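Local coordinates for protein packaging enzyme P4 (Pseudomonas phage phi13, PDB 4BLP) that probably hydrolyses nucleoside triphosphates to drive RNA into the viral capsid, as a hexameric RecA-like helicase and packaging motor of a double-stranded RNA phage, at residues D[108-113]-D[196-201]; D[87-92]-D[201-206]; D[207-212]-D[250-255]; D[67-72]-D[117-122]. All blocks are in the same frame, centred on the assembly; numbering follows the deposited sequence.

Interaction 1 (D[108-113]-D[196-201]); sequences AVVFVP and MLAVAL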
loop_
_atom_site.group_PDB
_atom_site.type_symbol
_atom_site.label_atom_id
_atom_site.label_comp_id
_atom_site.label_asym_id
_atom_site.label_seq_id
_atom_site.Cartn_x
_atom_site.Cartn_y
_atom_site.Cartn_z
ATOM N N ALA D 108 18.791 28.256 4.233
ATOM C CA ALA D 108 17.794 29.210 3.735
ATOM C C ALA D 108 17.621 29.187 2.209
ATOM O O ALA D 108 16.616 29.708 1.685
ATOM C CB ALA D 108 18.194 30.619 4.162
ATOM N N VAL D 109 18.624 28.665 1.483
ATOM C CA VAL D 109 18.629 28.715 0.018
ATOM C C VAL D 109 17.643 27.688 -0.563
ATOM O O VAL D 109 16.912 28.020 -1.474
ATOM C CB VAL D 109 20.059 28.504 -0.559
ATOM C CG1 VAL D 109 20.036 28.499 -2.110
ATOM C CG2 VAL D 109 21.023 29.577 -0.041
ATOM N N VAL D 110 17.711 26.422 -0.087
ATOM C CA VAL D 110 16.776 25.361 -0.526
ATOM C C VAL D 110 16.358 24.671 0.739
ATOM O O VAL D 110 17.234 24.281 1.542
ATOM C CB VAL D 110 17.381 24.348 -1.536
ATOM C CG1 VAL D 110 16.379 23.213 -1.849
ATOM C CG2 VAL D 110 17.844 25.042 -2.821
ATOM N N PHE D 111 15.061 24.524 0.949
ATOM C CA PHE D 111 14.609 23.868 2.172
ATOM C C PHE D 111 13.282 23.198 1.960
ATOM O O PHE D 111 12.535 23.549 1.023
ATOM C CB PHE D 111 14.496 24.896 3.342
ATOM C CG PHE D 111 13.532 26.053 3.084
ATOM C CD1 PHE D 111 13.963 27.211 2.425
ATOM C CD2 PHE D 111 12.195 25.962 3.459
ATOM C CE1 PHE D 111 13.072 28.266 2.160
ATOM C CE2 PHE D 111 11.293 26.997 3.176
ATOM C CZ PHE D 111 11.741 28.154 2.531
ATOM N N VAL D 112 12.977 22.246 2.841
ATOM C CA VAL D 112 11.631 21.665 2.875
ATOM C C VAL D 112 10.735 22.608 3.709
ATOM O O VAL D 112 11.000 22.797 4.916
ATOM C CB VAL D 112 11.635 20.238 3.480
ATOM C CG1 VAL D 112 10.188 19.686 3.562
ATOM C CG2 VAL D 112 12.517 19.317 2.633
ATOM N N PRO D 113 9.670 23.194 3.111
ATOM C CA PRO D 113 8.764 24.067 3.902
ATOM C C PRO D 113 8.005 23.172 4.869
ATOM O O PRO D 113 7.565 22.064 4.492
ATOM C CB PRO D 113 7.858 24.720 2.853
ATOM C CG PRO D 113 7.796 23.668 1.715
ATOM C CD PRO D 113 9.219 23.062 1.708
ATOM N N MET D 196 22.461 19.384 -1.181
ATOM C CA MET D 196 22.989 19.150 -2.535
ATOM C C MET D 196 22.503 20.246 -3.489
ATOM O O MET D 196 23.328 20.857 -4.164
ATOM C CB MET D 196 22.533 17.763 -3.032
ATOM C CG MET D 196 23.090 17.393 -4.432
ATOM S SD MET D 196 22.209 18.194 -5.819
ATOM C CE MET D 196 20.603 17.355 -5.669
ATOM N N LEU D 197 21.190 20.526 -3.516
ATOM C CA LEU D 197 20.657 21.522 -4.442
ATOM C C LEU D 197 21.133 22.935 -4.117
ATOM O O LEU D 197 21.457 23.670 -5.029
ATOM C CB LEU D 197 19.129 21.491 -4.481
ATOM C CG LEU D 197 18.488 22.275 -5.644
ATOM C CD1 LEU D 197 19.036 21.883 -7.054
ATOM C CD2 LEU D 197 16.994 22.094 -5.625
ATOM N N ALA D 198 21.136 23.319 -2.840
ATOM C CA ALA D 198 21.560 24.663 -2.456
ATOM C C ALA D 198 23.024 24.879 -2.854
ATOM O O ALA D 198 23.356 25.911 -3.458
ATOM C CB ALA D 198 21.365 24.862 -0.944
ATOM N N VAL D 199 23.894 23.903 -2.530
ATOM C CA VAL D 199 25.332 24.021 -2.837
ATOM C C VAL D 199 25.513 24.109 -4.367
ATOM O O VAL D 199 26.290 24.944 -4.845
ATOM C CB VAL D 199 26.137 22.847 -2.206
ATOM C CG1 VAL D 199 27.569 22.787 -2.729
ATOM C CG2 VAL D 199 26.150 23.009 -0.688
ATOM N N ALA D 200 24.801 23.258 -5.113
ATOM C CA ALA D 200 24.864 23.287 -6.589
ATOM C C ALA D 200 24.436 24.638 -7.141
ATOM O O ALA D 200 25.134 25.205 -8.005
ATOM C CB ALA D 200 23.980 22.175 -7.174
ATOM N N LEU D 201 23.280 25.148 -6.687
ATOM C CA LEU D 201 22.776 26.447 -7.184
ATOM C C LEU D 201 23.723 27.584 -6.806
ATOM O O LEU D 201 23.927 28.497 -7.606
ATOM C CB LEU D 201 21.370 26.730 -6.634
ATOM C CG LEU D 201 20.303 25.733 -7.170
ATOM C CD1 LEU D 201 18.939 26.015 -6.513
ATOM C CD2 LEU D 201 20.197 25.871 -8.738
#
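Val110 and Ala198 bring the two backbones within 5.2 Å, measured CA to CA, where the short strand 110-111 abuts the flank of helix 193-205. The chain of 108-113 meets the helix at Val109 and Val110 and then runs away from it. Val110 carries most of the contact by spreading its two methyls over three helix residues. Its CG2 fits between Ala198 and Leu201, one turn apart: it sits 3.7 Å from the backbone N of Ala198 and reaches CD1 of Leu201 at 4.0 Å. Ala198 has only a methyl, which allows this close approach to the helix backbone. Less certain is the touch of Val110 CG1, anti to the backbone N (chi1 175°), on CD2 of Leu197 at 4.0 Å, since it holds for one of two Leu197 conformers; there the side chains cross at about a right angle. Val109 adds a second touch from beside Val110, with its CB 3.9 Å from the CB of Ala198, so that this one methyl is met by both valines. Around the contact, Val109 also packs on Leu82 and Leu85 of helix 79-91. The small antiparallel sheet is thereby seated on a helix of the RecA-like P-loop NTPase core. Every touching side chain is aliphatic and buried, so the join depends on shape and the exclusion of water, with no polar pair to fix its direction.

Interaction 2 (D[87-92]-D[201-206]); sequences AALVAS and LLLATA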
loop_
_atom_site.group_PDB
_atom_site.type_symbol
_atom_site.label_atom_id
_atom_site.label_comp_id
_atom_site.label_asym_id
_atom_site.label_seq_id
_atom_site.Cartn_x
_atom_site.Cartn_y
_atom_site.Cartn_z
ATOM N N ALA D 87 26.715 35.902 -4.030
ATOM C CA ALA D 87 27.604 37.080 -4.166
ATOM C C ALA D 87 28.731 36.989 -3.119
ATOM O O ALA D 87 29.901 37.314 -3.405
ATOM C CB ALA D 87 26.801 38.366 -3.981
ATOM N N ALA D 88 28.367 36.541 -1.894
ATOM C CA ALA D 88 29.349 36.334 -0.825
ATOM C C ALA D 88 30.362 35.232 -1.253
ATOM O O ALA D 88 31.551 35.402 -1.053
ATOM C CB ALA D 88 28.637 35.948 0.475
ATOM N N LEU D 89 29.897 34.154 -1.912
ATOM C CA LEU D 89 30.790 33.084 -2.366
ATOM C C LEU D 89 31.756 33.600 -3.453
ATOM O O LEU D 89 32.960 33.291 -3.409
ATOM C CB LEU D 89 29.952 31.919 -2.894
ATOM C CG LEU D 89 30.686 30.768 -3.597
ATOM C CD1 LEU D 89 31.748 30.111 -2.642
ATOM C CD2 LEU D 89 29.659 29.719 -4.083
ATOM N N VAL D 90 31.229 34.412 -4.414
ATOM C CA VAL D 90 32.072 35.027 -5.467
ATOM C C VAL D 90 33.187 35.882 -4.802
ATOM O O VAL D 90 34.342 35.881 -5.234
ATOM C CB VAL D 90 31.204 35.899 -6.434
ATOM C CG1 VAL D 90 32.064 36.796 -7.335
ATOM C CG2 VAL D 90 30.293 35.029 -7.280
ATOM N N ALA D 91 32.825 36.635 -3.777
ATOM C CA ALA D 91 33.782 37.519 -3.105
ATOM C C ALA D 91 34.758 36.771 -2.194
ATOM O O ALA D 91 35.784 37.339 -1.808
ATOM C CB ALA D 91 33.024 38.557 -2.281
ATOM N N SER D 92 34.464 35.517 -1.860
ATOM C CA SER D 92 35.248 34.725 -0.895
ATOM C C SER D 92 36.636 34.418 -1.377
ATOM O O SER D 92 36.816 33.953 -2.490
ATOM C CB SER D 92 34.536 33.408 -0.552
ATOM O OG SER D 92 35.308 32.805 0.489
ATOM N N LEU D 201 23.280 25.148 -6.687
ATOM C CA LEU D 201 22.776 26.447 -7.184
ATOM C C LEU D 201 23.723 27.584 -6.806
ATOM O O LEU D 201 23.927 28.497 -7.606
ATOM C CB LEU D 201 21.370 26.730 -6.634
ATOM C CG LEU D 201 20.303 25.733 -7.170
ATOM C CD1 LEU D 201 18.939 26.015 -6.513
ATOM C CD2 LEU D 201 20.197 25.871 -8.738
ATOM N N LEU D 202 24.291 27.547 -5.588
ATOM C CA LEU D 202 25.242 28.600 -5.179
ATOM C C LEU D 202 26.492 28.603 -6.061
ATOM O O LEU D 202 26.905 29.668 -6.559
ATOM C CB LEU D 202 25.621 28.425 -3.696
ATOM C CG LEU D 202 24.542 28.901 -2.714
ATOM C CD1 LEU D 202 24.772 28.236 -1.298
ATOM C CD2 LEU D 202 24.578 30.413 -2.596
ATOM N N LEU D 203 27.087 27.439 -6.274
ATOM C CA LEU D 203 28.276 27.313 -7.113
ATOM C C LEU D 203 27.989 27.722 -8.560
ATOM O O LEU D 203 28.751 28.471 -9.130
ATOM C CB LEU D 203 28.779 25.871 -7.080
ATOM C CG LEU D 203 29.490 25.487 -5.775
ATOM C CD1 LEU D 203 29.564 24.000 -5.673
ATOM C CD2 LEU D 203 30.919 26.153 -5.672
ATOM N N ALA D 204 26.873 27.265 -9.138
ATOM C CA ALA D 204 26.544 27.619 -10.529
ATOM C C ALA D 204 26.270 29.125 -10.658
ATOM O O ALA D 204 26.717 29.766 -11.627
ATOM C CB ALA D 204 25.341 26.798 -10.993
ATOM N N THR D 205 25.577 29.714 -9.665
ATOM C CA THR D 205 25.282 31.159 -9.674
ATOM C C THR D 205 26.602 31.943 -9.586
ATOM O O THR D 205 26.720 33.034 -10.200
ATOM C CB THR D 205 24.297 31.508 -8.535
ATOM O OG1 THR D 205 23.066 30.798 -8.788
ATOM C CG2 THR D 205 23.967 33.016 -8.451
ATOM N N ALA D 206 27.591 31.373 -8.837
ATOM C CA ALA D 206 28.946 31.955 -8.675
ATOM C C ALA D 206 29.866 31.640 -9.854
ATOM O O ALA D 206 31.089 31.845 -9.761
ATOM C CB ALA D 206 29.566 31.462 -7.377
#
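Leu89 and Val90, on the C-terminal turn of helix 79-91, pack on Ala206 in an aliphatic helix-to-helix contact, at the point where helix 193-205 of the RecA-like core gives way to strand 210-213 of the central sheet. Ala206, the first residue to leave helical geometry, is their main target. Its methyl is met by CD2 of Leu89 at 3.7 Å and by CG2 of Val90 at 3.6 Å. Leu89 extends away from its own backbone N (chi1 172°), which carries its side chain across to the end of the other helix, where CD2 of Leu89 lies 3.7 Å from the carbonyl O of Leu202. It also meets CD2 of Leu203 at 4.1 Å; the CB of Leu203 points away from helix 79-91, but its branched end turns back. Val90 is at the exposed margin, whereas Leu89 is buried. Just over one turn before Ala206, the Leu201 carbonyl O is gripped twice by Thr205, through the backbone N and through OG1 at 2.7 Å, the two donors coming from opposite faces of the carbonyl plane. This satisfies the hydroxyl within its own helix. Phe99 of helix 95-101 packs against both Leu89 and Leu203, Leu202 rests on Leu82 and Leu85 farther back along helix 79-91, and Leu203 reaches Val170 and Ile172 of strand 170-173.

Interaction 3 (D[207-212]-D[250-255]); sequences DYRVVI and GVLLVA. With GOL (glycerol), chain J.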
loop_
_atom_site.group_PDB
_atom_site.type_symbol
_atom_site.label_atom_id
_atom_site.label_comp_id
_atom_site.label_asym_id
_atom_site.label_seq_id
_atom_site.Cartn_x
_atom_site.Cartn_y
_atom_site.Cartn_z
ATOM N N ASP D 207 29.285 31.154 -10.959
ATOM C CA ASP D 207 29.933 30.898 -12.256
ATOM C C ASP D 207 30.931 29.724 -12.249
ATOM O O ASP D 207 31.870 29.709 -13.054
ATOM C CB ASP D 207 30.641 32.172 -12.808
ATOM C CG ASP D 207 30.818 32.166 -14.324
ATOM O OD1 ASP D 207 30.016 31.487 -15.022
ATOM O OD2 ASP D 207 31.787 32.789 -14.809
ATOM N N TYR D 208 30.713 28.731 -11.366
ATOM C CA TYR D 208 31.486 27.497 -11.392
ATOM C C TYR D 208 30.826 26.514 -12.341
ATOM O O TYR D 208 29.594 26.403 -12.351
ATOM C CB TYR D 208 31.526 26.836 -9.994
ATOM C CG TYR D 208 32.411 27.521 -8.996
ATOM C CD1 TYR D 208 31.975 28.648 -8.306
ATOM C CD2 TYR D 208 33.666 27.020 -8.700
ATOM C CE1 TYR D 208 32.804 29.308 -7.397
ATOM C CE2 TYR D 208 34.494 27.650 -7.770
ATOM C CZ TYR D 208 34.070 28.816 -7.148
ATOM O OH TYR D 208 34.870 29.425 -6.208
ATOM N N ARG D 209 31.638 25.741 -13.072
ATOM C CA ARG D 209 31.110 24.596 -13.806
ATOM C C ARG D 209 31.025 23.516 -12.757
ATOM O O ARG D 209 32.066 23.010 -12.328
ATOM C CB ARG D 209 32.014 24.163 -14.993
ATOM C CG ARG D 209 31.548 22.821 -15.627
ATOM C CD ARG D 209 30.111 22.857 -16.203
ATOM N NE ARG D 209 29.997 23.878 -17.250
ATOM C CZ ARG D 209 29.148 24.897 -17.230
ATOM N NH1 ARG D 209 28.224 24.983 -16.276
ATOM N NH2 ARG D 209 29.185 25.817 -18.185
ATOM N N VAL D 210 29.805 23.192 -12.330
ATOM C CA VAL D 210 29.609 22.247 -11.230
ATOM C C VAL D 210 28.991 20.963 -11.747
ATOM O O VAL D 210 28.029 20.977 -12.527
ATOM C CB VAL D 210 28.773 22.894 -10.059
ATOM C CG1 VAL D 210 27.525 23.605 -10.552
ATOM C CG2 VAL D 210 28.405 21.873 -8.974
ATOM N N VAL D 211 29.541 19.847 -11.283
ATOM C CA VAL D 211 29.048 18.503 -11.625
ATOM C C VAL D 211 28.607 17.856 -10.334
ATOM O O VAL D 211 29.287 18.014 -9.323
ATOM C CB VAL D 211 30.190 17.703 -12.318
ATOM C CG1 VAL D 211 29.925 16.192 -12.270
ATOM C CG2 VAL D 211 30.434 18.228 -13.747
ATOM N N ILE D 212 27.507 17.115 -10.367
ATOM C CA ILE D 212 27.011 16.399 -9.187
ATOM C C ILE D 212 27.210 14.909 -9.381
ATOM O O ILE D 212 26.639 14.314 -10.295
ATOM C CB ILE D 212 25.534 16.725 -8.871
ATOM C CG1 ILE D 212 25.395 18.267 -8.646
ATOM C CG2 ILE D 212 25.070 15.959 -7.624
ATOM C CD1 ILE D 212 24.201 18.839 -9.342
ATOM N N GLY D 250 18.650 30.812 -14.258
ATOM C CA GLY D 250 19.648 31.063 -15.303
ATOM C C GLY D 250 20.968 30.327 -15.092
ATOM O O GLY D 250 22.026 30.813 -15.490
ATOM N N VAL D 251 20.915 29.126 -14.529
ATOM C CA VAL D 251 22.122 28.339 -14.281
ATOM C C VAL D 251 22.047 27.014 -15.006
ATOM O O VAL D 251 20.963 26.575 -15.413
ATOM C CB VAL D 251 22.378 28.112 -12.756
ATOM C CG1 VAL D 251 22.592 29.447 -12.031
ATOM C CG2 VAL D 251 21.256 27.273 -12.091
ATOM N N LEU D 252 23.208 26.352 -15.113
ATOM C CA LEU D 252 23.276 25.004 -15.666
ATOM C C LEU D 252 23.921 24.093 -14.636
ATOM O O LEU D 252 25.028 24.398 -14.154
ATOM C CB LEU D 252 24.068 24.965 -16.992
ATOM C CG LEU D 252 24.314 23.553 -17.547
ATOM C CD1 LEU D 252 23.000 22.922 -18.032
ATOM C CD2 LEU D 252 25.267 23.622 -18.760
ATOM N N LEU D 253 23.239 23.008 -14.275
ATOM C CA LEU D 253 23.790 21.978 -13.399
ATOM C C LEU D 253 24.026 20.743 -14.241
ATOM O O LEU D 253 23.255 20.481 -15.167
ATOM C CB LEU D 253 22.853 21.607 -12.209
ATOM C CG LEU D 253 22.576 22.729 -11.211
ATOM C CD1 LEU D 253 21.736 22.223 -10.031
ATOM C CD2 LEU D 253 23.854 23.387 -10.744
ATOM N N VAL D 254 25.083 19.992 -13.922
ATOM C CA VAL D 254 25.418 18.747 -14.618
ATOM C C VAL D 254 25.331 17.648 -13.574
ATOM O O VAL D 254 25.866 17.835 -12.478
ATOM C CB VAL D 254 26.799 18.790 -15.299
ATOM C CG1 VAL D 254 27.090 17.449 -16.000
ATOM C CG2 VAL D 254 26.863 19.959 -16.302
ATOM N N ALA D 255 24.627 16.548 -13.850
ATOM C CA ALA D 255 24.552 15.493 -12.829
ATOM C C ALA D 255 24.673 14.114 -13.434
ATOM O O ALA D 255 24.063 13.872 -14.470
ATOM C CB ALA D 255 23.229 15.600 -12.089
HETATM C C1 GOL J . 29.216 28.145 -15.175
HETATM O O1 GOL J . 29.915 28.814 -16.215
HETATM C C2 GOL J . 27.733 28.232 -15.445
HETATM O O2 GOL J . 27.450 27.555 -16.676
HETATM C C3 GOL J . 26.895 27.637 -14.335
HETATM O O3 GOL J . 25.521 27.997 -14.503
HETATM O O HOH W 1 27.525 23.346 -14.053
#
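Val211 pairs with Val254 and Ile212 with Ala255 in parallel register, making strands 210-213 and 252-257 neighbours in the central sheet of the RecA-like P-loop NTPase fold. The tight part is at this end. Ile212 N donates to Val254 O at 2.8 Å, tilted 20° from the carbonyl plane, whereas the bond from Val254 N to Val210 O is weak, at 3.4 Å. Val211 and Val254 share one face of the sheet, CG2 of the former 4.0 Å from CB of the latter as the side chains cross obliquely; Ile212 and Ala255 meet on the other. Next to that pair, Val210 and Leu253 lie side by side, CG1 of Val210 touching CD2 of Leu253, and both pack toward neighbouring elements: Leu253 on Ala200 and Ala204 of helix 193-205, Val210 on strand 170-173. Toward Arg209 and Leu252 the strands splay apart, and solvent molecules fill in for direct pairing. A water accepts from Val210 N and Arg209 NH1 and donates to Leu252 O at 2.7 Å, bridging the two backbones. The Arg209 chain, bent at chi2 and chi3 (61° and 60°), brings its guanidinium over this gap, with CD2 of Leu252 above one face. A glycerol, probably from the crystallisation liquor, spans the opening: its O1 donates to Asp207 OD1 and its O3 accepts from Leu252 N. Its O2, at the guanidinium edge, takes two bonds, from Arg209 NH1 at 2.7 Å and from NH2 at 2.9 Å.

Interaction 4 (D[67-72]-D[117-122]); sequences LFAVGS and NVLRAT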
loop_
_atom_site.group_PDB
_atom_site.type_symbol
_atom_site.label_atom_id
_atom_site.label_comp_id
_atom_site.label_asym_id
_atom_site.label_seq_id
_atom_site.Cartn_x
_atom_site.Cartn_y
_atom_site.Cartn_z
ATOM N N LEU D 67 7.951 27.535 -4.757
ATOM C CA LEU D 67 7.573 26.215 -4.252
ATOM C C LEU D 67 7.574 25.218 -5.411
ATOM O O LEU D 67 7.031 25.511 -6.483
ATOM C CB LEU D 67 6.152 26.291 -3.648
ATOM C CG LEU D 67 5.548 24.972 -3.132
ATOM C CD1 LEU D 67 6.301 24.493 -1.843
ATOM C CD2 LEU D 67 4.040 25.168 -2.830
ATOM N N PHE D 68 8.175 24.046 -5.209
ATOM C CA PHE D 68 8.161 22.976 -6.205
ATOM C C PHE D 68 8.203 21.646 -5.465
ATOM O O PHE D 68 8.126 21.614 -4.228
ATOM C CB PHE D 68 9.321 23.131 -7.213
ATOM C CG PHE D 68 10.735 23.035 -6.657
ATOM C CD1 PHE D 68 11.296 24.095 -5.939
ATOM C CD2 PHE D 68 11.531 21.925 -6.926
ATOM C CE1 PHE D 68 12.632 24.032 -5.482
ATOM C CE2 PHE D 68 12.858 21.872 -6.487
ATOM C CZ PHE D 68 13.388 22.907 -5.736
ATOM N N ALA D 69 8.293 20.539 -6.210
ATOM C CA ALA D 69 8.308 19.250 -5.540
ATOM C C ALA D 69 9.142 18.263 -6.293
ATOM O O ALA D 69 9.206 18.327 -7.524
ATOM C CB ALA D 69 6.858 18.715 -5.428
ATOM N N VAL D 70 9.726 17.307 -5.563
ATOM C CA VAL D 70 10.378 16.142 -6.204
ATOM C C VAL D 70 9.701 14.928 -5.541
ATOM O O VAL D 70 9.798 14.756 -4.317
ATOM C CB VAL D 70 11.926 16.154 -6.128
ATOM C CG1 VAL D 70 12.533 17.297 -6.963
ATOM C CG2 VAL D 70 12.448 16.164 -4.724
ATOM N N GLY D 71 8.935 14.154 -6.317
ATOM C CA GLY D 71 8.108 13.098 -5.724
ATOM C C GLY D 71 7.133 13.756 -4.749
ATOM O O GLY D 71 6.554 14.819 -5.051
ATOM N N SER D 72 7.031 13.209 -3.551
ATOM C CA SER D 72 6.122 13.763 -2.535
ATOM C C SER D 72 6.860 14.799 -1.653
ATOM O O SER D 72 6.283 15.285 -0.674
ATOM C CB SER D 72 5.577 12.627 -1.668
ATOM O OG SER D 72 6.651 12.011 -0.974
ATOM N N ASN D 117 0.945 19.478 5.061
ATOM C CA ASN D 117 0.207 19.350 3.778
ATOM C C ASN D 117 0.400 20.583 2.903
ATOM O O ASN D 117 -0.559 21.111 2.311
ATOM C CB ASN D 117 -1.287 19.187 4.078
ATOM C CG ASN D 117 -1.620 17.880 4.726
ATOM O OD1 ASN D 117 -0.850 16.923 4.639
ATOM N ND2 ASN D 117 -2.796 17.811 5.336
ATOM N N VAL D 118 1.647 21.051 2.795
ATOM C CA VAL D 118 1.962 22.289 2.074
ATOM C C VAL D 118 1.612 22.239 0.564
ATOM O O VAL D 118 1.352 23.286 -0.016
ATOM C CB VAL D 118 3.449 22.666 2.303
ATOM C CG1 VAL D 118 4.391 21.704 1.568
ATOM C CG2 VAL D 118 3.713 24.120 1.907
ATOM N N LEU D 119 1.594 21.059 -0.052
ATOM C CA LEU D 119 1.280 21.015 -1.491
ATOM C C LEU D 119 -0.232 20.927 -1.813
ATOM O O LEU D 119 -0.606 20.801 -2.995
ATOM C CB LEU D 119 1.972 19.769 -2.117
ATOM C CG LEU D 119 3.516 19.819 -2.088
ATOM C CD1 LEU D 119 4.103 18.484 -2.592
ATOM C CD2 LEU D 119 4.043 20.975 -2.954
ATOM N N ARG D 120 -1.093 21.026 -0.789
ATOM C CA ARG D 120 -2.542 20.786 -0.944
ATOM C C ARG D 120 -3.254 21.724 -1.952
ATOM O O ARG D 120 -4.309 21.350 -2.495
ATOM C CB ARG D 120 -3.239 20.890 0.425
ATOM C CG ARG D 120 -3.187 22.313 1.032
ATOM C CD ARG D 120 -3.857 22.252 2.399
ATOM N NE ARG D 120 -3.871 23.531 3.097
ATOM C CZ ARG D 120 -2.887 23.931 3.903
ATOM N NH1 ARG D 120 -1.800 23.177 4.061
ATOM N NH2 ARG D 120 -2.991 25.073 4.570
ATOM N N ALA D 121 -2.715 22.927 -2.185
ATOM C CA ALA D 121 -3.392 23.879 -3.084
ATOM C C ALA D 121 -2.796 23.827 -4.499
ATOM O O ALA D 121 -3.273 24.538 -5.372
ATOM C CB ALA D 121 -3.258 25.293 -2.537
ATOM N N THR D 122 -1.752 23.014 -4.694
ATOM C CA THR D 122 -1.013 22.906 -5.966
ATOM C C THR D 122 -0.835 21.454 -6.348
ATOM O O THR D 122 0.294 20.935 -6.317
ATOM C CB THR D 122 0.387 23.577 -5.807
ATOM O OG1 THR D 122 1.066 22.984 -4.690
ATOM C CG2 THR D 122 0.298 25.108 -5.647
#
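The edge strand 65-70 and the irregular segment 117-122 face each other at a distance, their nearest CA atoms being 8.3 Å apart at Ala69 and Leu119, so side chains must fill the interval. Leu119 does most of this by laying its two methyls along one face of the strand. CD1 reaches the CB of Ala69 at 4.0 Å, and CD2 meets CD2 of Leu67 at 4.2 Å. The Leu119 CG lies anti to its carbonyl carbon (chi1 -65°), and the fork of the side chain opens toward Leu67 and Ala69, which point to the same side of their strand. From the strand, Leu67 pushes its CD2 into the concave side of the opposing segment, where it also approaches OG1 of Thr122 at 4.1 Å. Two successive type I beta turns, Asn117 to Arg120 and Leu119 to Thr122, coil 117-122 into this shape and present Val118, Leu119 and Thr122 toward the strand. In the fold they belong to the long connection after strand 110-111, here lying against the outer strand of the three-stranded antiparallel sheet. The first turn is braced by Arg120, whose backbone N and NH1 reach Asn117 O from opposite faces of its plane; NH1, at 3.0 Å, stands well above that plane. Outward from the strand, this segment meets a neighbouring subunit: Arg120 NE bonds to Val39 O of that subunit. Phe68, with its CB on the other side of strand 65-70, packs on Leu242 and Ile245 of helix 233-248.

Helix 193-205 is the hub: interactions 1 and 2 both use it, share Leu201 and have centres about 13 Å apart, and the chain then turns directly into the strand of interaction 3, whose centre is about 12 Å from that of interaction 2. The centres of interactions 1 and 4 are about 16 Å apart, and the two share the three-stranded antiparallel sheet; Pro113 CG touches Leu67 CD1 at 3.9 Å. Interactions 3 and 4 are remote, about 25 Å between centres. Along the chain, interactions 1 and 4 interleave, while interaction 3 opens after the other three have closed. The helix thus joins the small sheet, which leads to a subunit interface, with the central sheet of the probable motor core.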